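Local coordinates for outer membrane protein OMP121 (Bacteroides thetaiotaomicron, PDB 5FQ8), which probably imports nutrients across the outer membrane as a calcium-binding TonB-dependent receptor, in which a plug domain sits inside a transmembrane beta barrel, at residues K67-S75 / S83-V91; G119-G127 / Q317-Q326. All coordinates share one frame; numbering follows the deposited sequence.

Contact 1: K67-S75 / S83-V91; sequences KIAGVQISS and SNSVIIRGV
Gly70 to Ser75 and Asn84 to Arg89 form an antiparallel beta hairpin within the plug domain, a compact case of two short strands that hold each other by their backbones and use their two faces for different neighbours. Strands 71-75 and 84-88 run 167° apart. Gln72 and Ile87 form one hydrogen-bonded pair, with Gln72 N to Ile87 O at 2.8 Å and Ile87 N to Gln72 O at 3.0 Å. Ser74 and Ser85 form the next, and beyond the strands Arg89 N donates to Gly70 O at 3.1 Å.

Apolar packing lies on the face of Val71, Ile73, Val86 and Ile88. The branches stand side by side: Ile73 CG1, set beside its own backbone N (chi1 -67°), meets Val86 CG2 at 3.6 Å, while Val71 CG1 reaches Val86 CG1 and Val71 CG2 reaches Ile88 CG1, each at 4.0 Å. Ile143 of strand 138-144 packs on both Val71 and Ile88, extending this greasy patch into the rest of the plug.

Ile87 shares the opposite face with Gln72, Ser74 and Ser85. Ser74 OG bonds to Arg824 and Ser85 OG to Asn958 O, whereas Gln72, extended beyond CG, lies alongside Ile87, its NE2 3.8 Å from Ile87 CD1. At the far end CB of Arg89 points away from strand 71-75, and the guanidinium forms salt bridges with Glu647, Glu649 and Glu703 of barrel strands, three carboxylates that probably more than balance its buried charge and favour its charged form. Asn84, on the face of Val71, gives its ND2 to Asn131, and its OD1 lies 3.8 Å from Ser75 CB.

Contact 2: G119-G127 / Q317-Q326; sequences GLNSGYDFG and QKNNFATTGQ
Phe126 and Phe321 cross obliquely toward one end of this contact, with Phe126 CE1 3.7 Å from Phe321 CB, and they illustrate how a plug and a barrel can be joined by aromatic packing as well as by backbone bonds. The Phe321 ring, swung opposite its own backbone N (chi1 -157°), lies beneath Tyr124: Tyr124 CA stands 3.7 Å from the ring centroid, 9° off the normal, a CH-pi contact over the face. Phe126 CD1 lies 3.3 Å from Asn319 CB, the two side chains running in opposite senses, the ring turned 64° from the amide. A water accepts from Asn319 ND2 and donates to Asp125 O, while Gln317 NE2 makes a weak hydrogen bond to Phe126 O.

Gln326 finishes the other end. Its N donates to Leu120 O at 2.9 Å, and its NE2 reaches Asn121 OD1 at 3.1 Å from above the carbonyl plane. The same amide also bonds to the backbone of the bound peptide. In between, Gly123 and Thr324 make a single antiparallel bridge, Gly123 N to Thr324 O at 2.7 Å and Thr324 N to Gly123 O at 2.9 Å.

Phe126 stacks on Tyr379 of strand 376-394, and its backbone pairs with Val114 of strand 113-115. Gln317 pairs with Ser381, so the contact joins plug sheet 113-115/125-128 to barrel strand 306-320 and the chain beyond.

How the contacts relate
From the N terminus, contact 1 comes first: the hairpin of 67-75 and 83-91 closes a loop of only seven residues inside the plug. Contact 2 opens later, at 119-127, and closes after a further 189 residues at 317-326, a span that includes the barrel's early strands. The two loops therefore follow in series, neither nested nor crossed. One is local and lies wholly within the plug; the other is long-range and ties the plug to the end of strand 306-320 and the loop that follows. Although their centres are 22 Å apart, they meet where Ser83 OG lies 2.6 Å from Asp125 OD1, a probable hydrogen bond linking the hairpin to the segment that reaches the barrel.

Contact 1: K67-S75 / S83-V91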
loop_
_atom_site.group_PDB
_atom_site.type_symbol
_atom_site.label_atom_id
_atom_site.label_comp_id
_atom_site.label_asym_id
_atom_site.label_seq_id
_atom_site.Cartn_x
_atom_site.Cartn_y
_atom_site.Cartn_z
ATOM N N LYS B 67 39.494 13.712 -16.886
ATOM C CA LYS B 67 39.986 14.427 -18.056
ATOM C C LYS B 67 39.989 15.932 -17.881
ATOM O O LYS B 67 40.392 16.640 -18.802
ATOM C CB LYS B 67 39.155 14.071 -19.292
ATOM C CG LYS B 67 39.224 12.617 -19.714
ATOM C CD LYS B 67 38.599 12.417 -21.075
ATOM C CE LYS B 67 39.023 11.103 -21.729
ATOM N NZ LYS B 67 38.695 9.912 -20.889
ATOM N N ILE B 68 39.541 16.445 -16.741
ATOM C CA ILE B 68 39.374 17.880 -16.535
ATOM C C ILE B 68 39.735 18.209 -15.100
ATOM O O ILE B 68 39.251 17.564 -14.166
ATOM C CB ILE B 68 37.937 18.341 -16.833
ATOM C CG1 ILE B 68 37.558 18.018 -18.266
ATOM C CG2 ILE B 68 37.809 19.820 -16.601
ATOM C CD1 ILE B 68 36.180 18.404 -18.590
ATOM N N ALA B 69 40.581 19.207 -14.920
ATOM C CA ALA B 69 41.069 19.517 -13.589
ATOM C C ALA B 69 39.951 20.074 -12.735
ATOM O O ALA B 69 39.161 20.902 -13.187
ATOM C CB ALA B 69 42.222 20.514 -13.665
ATOM N N GLY B 70 39.892 19.611 -11.492
ATOM C CA GLY B 70 38.925 20.096 -10.529
ATOM C C GLY B 70 37.520 19.570 -10.692
ATOM O O GLY B 70 36.623 20.042 -9.990
ATOM N N VAL B 71 37.300 18.623 -11.596
ATOM C CA VAL B 71 35.979 18.081 -11.872
ATOM C C VAL B 71 36.050 16.585 -11.595
ATOM O O VAL B 71 36.535 15.804 -12.419
ATOM C CB VAL B 71 35.518 18.377 -13.303
ATOM C CG1 VAL B 71 34.129 17.809 -13.531
ATOM C CG2 VAL B 71 35.504 19.865 -13.548
ATOM N N GLN B 72 35.563 16.185 -10.431
ATOM C CA GLN B 72 35.692 14.811 -9.953
ATOM C C GLN B 72 34.456 14.042 -10.387
ATOM O O GLN B 72 33.387 14.180 -9.796
ATOM C CB GLN B 72 35.876 14.807 -8.441
ATOM C CG GLN B 72 35.770 13.461 -7.763
ATOM C CD GLN B 72 35.827 13.589 -6.253
ATOM O OE1 GLN B 72 36.713 14.223 -5.714
ATOM N NE2 GLN B 72 34.862 13.004 -5.570
ATOM N N ILE B 73 34.596 13.234 -11.428
ATOM C CA ILE B 73 33.475 12.531 -12.030
ATOM C C ILE B 73 33.634 11.052 -11.751
ATOM O O ILE B 73 34.694 10.481 -12.003
ATOM C CB ILE B 73 33.389 12.807 -13.538
ATOM C CG1 ILE B 73 33.028 14.261 -13.769
ATOM C CG2 ILE B 73 32.402 11.873 -14.211
ATOM C CD1 ILE B 73 33.193 14.669 -15.174
ATOM N N SER B 74 32.586 10.436 -11.223
ATOM C CA SER B 74 32.641 9.029 -10.862
ATOM C C SER B 74 31.276 8.393 -11.058
ATOM O O SER B 74 30.243 9.046 -10.900
ATOM C CB SER B 74 33.097 8.837 -9.415
ATOM O OG SER B 74 34.382 9.373 -9.186
ATOM N N SER B 75 31.282 7.119 -11.409
ATOM C CA SER B 75 30.053 6.361 -11.526
ATOM C C SER B 75 29.767 5.650 -10.220
ATOM O O SER B 75 30.683 5.252 -9.503
ATOM C CB SER B 75 30.171 5.345 -12.645
ATOM O OG SER B 75 31.182 4.412 -12.323
ATOM N N SER B 83 23.737 5.971 -11.560
ATOM C CA SER B 83 23.976 7.404 -11.576
ATOM C C SER B 83 25.455 7.728 -11.764
ATOM O O SER B 83 26.323 6.864 -11.691
ATOM C CB SER B 83 23.466 8.032 -10.293
ATOM O OG SER B 83 22.071 7.899 -10.210
ATOM N N ASN B 84 25.727 9.004 -12.020
ATOM C CA ASN B 84 27.075 9.523 -12.150
ATOM C C ASN B 84 27.250 10.716 -11.230
ATOM O O ASN B 84 26.451 11.651 -11.248
ATOM C CB ASN B 84 27.386 9.939 -13.584
ATOM C CG ASN B 84 27.314 8.784 -14.554
ATOM O OD1 ASN B 84 28.142 7.876 -14.533
ATOM N ND2 ASN B 84 26.319 8.815 -15.422
ATOM N N SER B 85 28.315 10.692 -10.457
ATOM C CA SER B 85 28.634 11.790 -9.569
ATOM C C SER B 85 29.564 12.765 -10.270
ATOM O O SER B 85 30.406 12.362 -11.070
ATOM C CB SER B 85 29.281 11.260 -8.299
ATOM O OG SER B 85 29.639 12.329 -7.467
ATOM N N VAL B 86 29.388 14.052 -9.981
ATOM C CA VAL B 86 30.205 15.118 -10.545
ATOM C C VAL B 86 30.331 16.182 -9.473
ATOM O O VAL B 86 29.379 16.919 -9.215
ATOM C CB VAL B 86 29.606 15.722 -11.825
ATOM C CG1 VAL B 86 30.428 16.893 -12.273
ATOM C CG2 VAL B 86 29.582 14.719 -12.918
ATOM N N ILE B 87 31.500 16.279 -8.865
ATOM C CA ILE B 87 31.756 17.235 -7.798
ATOM C C ILE B 87 32.851 18.180 -8.260
ATOM O O ILE B 87 33.887 17.741 -8.768
ATOM C CB ILE B 87 32.136 16.525 -6.485
ATOM C CG1 ILE B 87 31.096 15.473 -6.136
ATOM C CG2 ILE B 87 32.187 17.508 -5.364
ATOM C CD1 ILE B 87 31.492 14.623 -4.996
ATOM N N ILE B 88 32.617 19.471 -8.103
ATOM C CA ILE B 88 33.479 20.491 -8.673
ATOM C C ILE B 88 34.072 21.289 -7.535
ATOM O O ILE B 88 33.350 21.993 -6.825
ATOM C CB ILE B 88 32.725 21.396 -9.656
ATOM C CG1 ILE B 88 32.495 20.667 -10.971
ATOM C CG2 ILE B 88 33.483 22.672 -9.909
ATOM C CD1 ILE B 88 32.019 21.560 -12.041
ATOM N N ARG B 89 35.386 21.173 -7.369
ATOM C CA ARG B 89 36.124 21.848 -6.309
ATOM C C ARG B 89 35.593 21.442 -4.937
ATOM O O ARG B 89 35.290 22.274 -4.082
ATOM C CB ARG B 89 36.101 23.364 -6.511
ATOM C CG ARG B 89 36.948 23.790 -7.699
ATOM C CD ARG B 89 36.975 25.283 -7.925
ATOM N NE ARG B 89 37.879 25.657 -9.005
ATOM C CZ ARG B 89 38.093 26.907 -9.395
ATOM N NH1 ARG B 89 37.470 27.899 -8.795
ATOM N NH2 ARG B 89 38.929 27.164 -10.385
ATOM N N GLY B 90 35.482 20.134 -4.736
ATOM C CA GLY B 90 35.127 19.581 -3.446
ATOM C C GLY B 90 33.667 19.751 -3.058
ATOM O O GLY B 90 32.834 20.285 -3.784
ATOM N N VAL B 91 33.376 19.276 -1.855
ATOM C CA VAL B 91 32.038 19.313 -1.285
ATOM C C VAL B 91 31.868 20.608 -0.509
ATOM O O VAL B 91 32.637 20.896 0.405
ATOM C CB VAL B 91 31.798 18.099 -0.380
ATOM C CG1 VAL B 91 30.580 18.300 0.444
ATOM C CG2 VAL B 91 31.676 16.848 -1.196
#

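Contact 2: G119-G127 / Q317-Q326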
loop_
_atom_site.group_PDB
_atom_site.type_symbol
_atom_site.label_atom_id
_atom_site.label_comp_id
_atom_site.label_asym_id
_atom_site.label_seq_id
_atom_site.Cartn_x
_atom_site.Cartn_y
_atom_site.Cartn_z
ATOM N N GLY B 119 20.579 1.837 1.790
ATOM C CA GLY B 119 21.650 1.147 1.095
ATOM C C GLY B 119 22.132 -0.115 1.765
ATOM O O GLY B 119 22.866 -0.878 1.135
ATOM N N LEU B 120 21.728 -0.367 3.008
ATOM C CA LEU B 120 22.287 -1.506 3.716
ATOM C C LEU B 120 21.579 -2.798 3.364
ATOM O O LEU B 120 22.198 -3.864 3.361
ATOM C CB LEU B 120 22.214 -1.272 5.213
ATOM C CG LEU B 120 22.729 0.060 5.729
ATOM C CD1 LEU B 120 22.721 0.038 7.240
ATOM C CD2 LEU B 120 24.110 0.321 5.198
ATOM N N ASN B 121 20.288 -2.733 3.062
ATOM C CA ASN B 121 19.509 -3.942 2.860
ATOM C C ASN B 121 18.882 -4.063 1.489
ATOM O O ASN B 121 18.603 -5.187 1.063
ATOM C CB ASN B 121 18.405 -4.040 3.920
ATOM C CG ASN B 121 18.959 -4.014 5.304
ATOM O OD1 ASN B 121 19.535 -4.983 5.765
ATOM N ND2 ASN B 121 18.830 -2.890 5.964
ATOM N N SER B 122 18.675 -2.955 0.779
ATOM C CA SER B 122 18.088 -2.963 -0.554
ATOM C C SER B 122 18.729 -1.879 -1.420
ATOM O O SER B 122 18.076 -0.960 -1.897
ATOM C CB SER B 122 16.576 -2.768 -0.482
ATOM O OG SER B 122 15.924 -4.011 -0.354
ATOM N N GLY B 123 20.035 -2.001 -1.639
ATOM C CA GLY B 123 20.752 -0.984 -2.385
ATOM C C GLY B 123 20.487 -1.101 -3.867
ATOM O O GLY B 123 20.523 -2.196 -4.439
ATOM N N TYR B 124 20.218 0.033 -4.498
ATOM C CA TYR B 124 19.970 0.082 -5.926
ATOM C C TYR B 124 20.115 1.525 -6.371
ATOM O O TYR B 124 20.038 2.447 -5.565
ATOM C CB TYR B 124 18.600 -0.493 -6.271
ATOM C CG TYR B 124 17.403 0.208 -5.665
ATOM C CD1 TYR B 124 17.006 1.457 -6.120
ATOM C CD2 TYR B 124 16.650 -0.393 -4.669
ATOM C CE1 TYR B 124 15.929 2.099 -5.597
ATOM C CE2 TYR B 124 15.542 0.245 -4.138
ATOM C CZ TYR B 124 15.193 1.495 -4.612
ATOM O OH TYR B 124 14.107 2.162 -4.116
ATOM N N ASP B 125 20.353 1.712 -7.658
ATOM C CA ASP B 125 20.559 3.048 -8.204
ATOM C C ASP B 125 19.996 3.067 -9.611
ATOM O O ASP B 125 20.322 2.198 -10.416
ATOM C CB ASP B 125 22.042 3.425 -8.198
ATOM C CG ASP B 125 22.261 4.898 -8.392
ATOM O OD1 ASP B 125 21.798 5.437 -9.416
ATOM O OD2 ASP B 125 22.871 5.520 -7.507
ATOM N N PHE B 126 19.144 4.037 -9.902
ATOM C CA PHE B 126 18.346 3.992 -11.114
ATOM C C PHE B 126 18.657 5.123 -12.084
ATOM O O PHE B 126 18.045 5.180 -13.152
ATOM C CB PHE B 126 16.851 4.004 -10.767
ATOM C CG PHE B 126 16.287 2.661 -10.410
ATOM C CD1 PHE B 126 16.773 1.517 -10.980
ATOM C CD2 PHE B 126 15.266 2.553 -9.484
ATOM C CE1 PHE B 126 16.240 0.277 -10.654
ATOM C CE2 PHE B 126 14.731 1.335 -9.145
ATOM C CZ PHE B 126 15.219 0.181 -9.743
ATOM N N GLY B 127 19.563 6.027 -11.746
ATOM C CA GLY B 127 20.033 7.019 -12.687
ATOM C C GLY B 127 19.884 8.427 -12.155
ATOM O O GLY B 127 19.206 8.681 -11.170
ATOM N N GLN B 317 13.210 5.538 -19.901
ATOM C CA GLN B 317 14.164 4.557 -19.415
ATOM C C GLN B 317 13.432 3.435 -18.713
ATOM O O GLN B 317 12.394 3.649 -18.099
ATOM C CB GLN B 317 15.203 5.184 -18.489
ATOM C CG GLN B 317 14.733 5.596 -17.138
ATOM C CD GLN B 317 15.821 6.310 -16.383
ATOM O OE1 GLN B 317 16.096 7.479 -16.628
ATOM N NE2 GLN B 317 16.460 5.605 -15.470
ATOM N N LYS B 318 13.962 2.228 -18.841
ATOM C CA LYS B 318 13.535 1.113 -18.012
ATOM C C LYS B 318 14.766 0.502 -17.373
ATOM O O LYS B 318 15.536 -0.186 -18.040
ATOM C CB LYS B 318 12.767 0.065 -18.803
ATOM C CG LYS B 318 11.724 -0.645 -17.960
ATOM C CD LYS B 318 11.203 -1.892 -18.606
ATOM C CE LYS B 318 11.980 -3.081 -18.127
ATOM N NZ LYS B 318 11.686 -4.302 -18.912
ATOM N N ASN B 319 14.935 0.737 -16.087
ATOM C CA ASN B 319 15.982 0.106 -15.307
ATOM C C ASN B 319 15.457 -1.123 -14.589
ATOM O O ASN B 319 14.338 -1.129 -14.081
ATOM C CB ASN B 319 16.541 1.075 -14.270
ATOM C CG ASN B 319 17.003 2.370 -14.872
ATOM O OD1 ASN B 319 16.228 3.104 -15.457
ATOM N ND2 ASN B 319 18.270 2.670 -14.708
ATOM N N ASN B 320 16.273 -2.160 -14.562
ATOM C CA ASN B 320 16.128 -3.295 -13.664
ATOM C C ASN B 320 17.457 -3.455 -12.954
ATOM O O ASN B 320 18.510 -3.279 -13.566
ATOM C CB ASN B 320 15.783 -4.584 -14.395
ATOM C CG ASN B 320 14.428 -4.550 -15.043
ATOM O OD1 ASN B 320 14.293 -4.126 -16.179
ATOM N ND2 ASN B 320 13.421 -5.019 -14.338
ATOM N N PHE B 321 17.420 -3.788 -11.678
ATOM C CA PHE B 321 18.622 -3.745 -10.865
ATOM C C PHE B 321 18.752 -5.042 -10.097
ATOM O O PHE B 321 17.749 -5.601 -9.653
ATOM C CB PHE B 321 18.566 -2.571 -9.923
ATOM C CG PHE B 321 19.895 -2.100 -9.445
ATOM C CD1 PHE B 321 20.624 -2.844 -8.553
ATOM C CD2 PHE B 321 20.398 -0.887 -9.861
ATOM C CE1 PHE B 321 21.836 -2.404 -8.101
ATOM C CE2 PHE B 321 21.607 -0.445 -9.414
ATOM C CZ PHE B 321 22.325 -1.200 -8.528
ATOM N N ALA B 322 19.982 -5.535 -9.974
ATOM C CA ALA B 322 20.262 -6.676 -9.110
ATOM C C ALA B 322 20.583 -6.106 -7.734
ATOM O O ALA B 322 21.690 -5.631 -7.473
ATOM C CB ALA B 322 21.389 -7.527 -9.674
ATOM N N THR B 323 19.583 -6.146 -6.861
ATOM C CA THR B 323 19.617 -5.467 -5.575
ATOM C C THR B 323 20.797 -5.917 -4.719
ATOM O O THR B 323 21.152 -7.094 -4.704
ATOM C CB THR B 323 18.306 -5.749 -4.846
ATOM O OG1 THR B 323 17.205 -5.598 -5.746
ATOM C CG2 THR B 323 18.135 -4.822 -3.658
ATOM N N THR B 324 21.407 -4.972 -4.002
ATOM C CA THR B 324 22.515 -5.275 -3.104
ATOM C C THR B 324 22.073 -5.107 -1.658
ATOM O O THR B 324 21.053 -4.474 -1.368
ATOM C CB THR B 324 23.741 -4.379 -3.353
ATOM O OG1 THR B 324 23.463 -3.038 -2.940
ATOM C CG2 THR B 324 24.160 -4.378 -4.808
ATOM N N GLY B 325 22.858 -5.673 -0.757
ATOM C CA GLY B 325 22.585 -5.531 0.658
ATOM C C GLY B 325 23.079 -6.720 1.453
ATOM O O GLY B 325 23.660 -7.662 0.926
ATOM N N GLN B 326 22.826 -6.658 2.759
ATOM C CA GLN B 326 23.325 -7.665 3.675
ATOM C C GLN B 326 22.389 -8.844 3.856
ATOM O O GLN B 326 22.741 -9.787 4.567
ATOM C CB GLN B 326 23.616 -7.043 5.027
ATOM C CG GLN B 326 22.509 -6.215 5.597
ATOM C CD GLN B 326 22.952 -5.468 6.826
ATOM O OE1 GLN B 326 24.015 -5.736 7.348
ATOM N NE2 GLN B 326 22.153 -4.518 7.282
HETATM O O HOH W 1 19.815 1.533 -13.115
#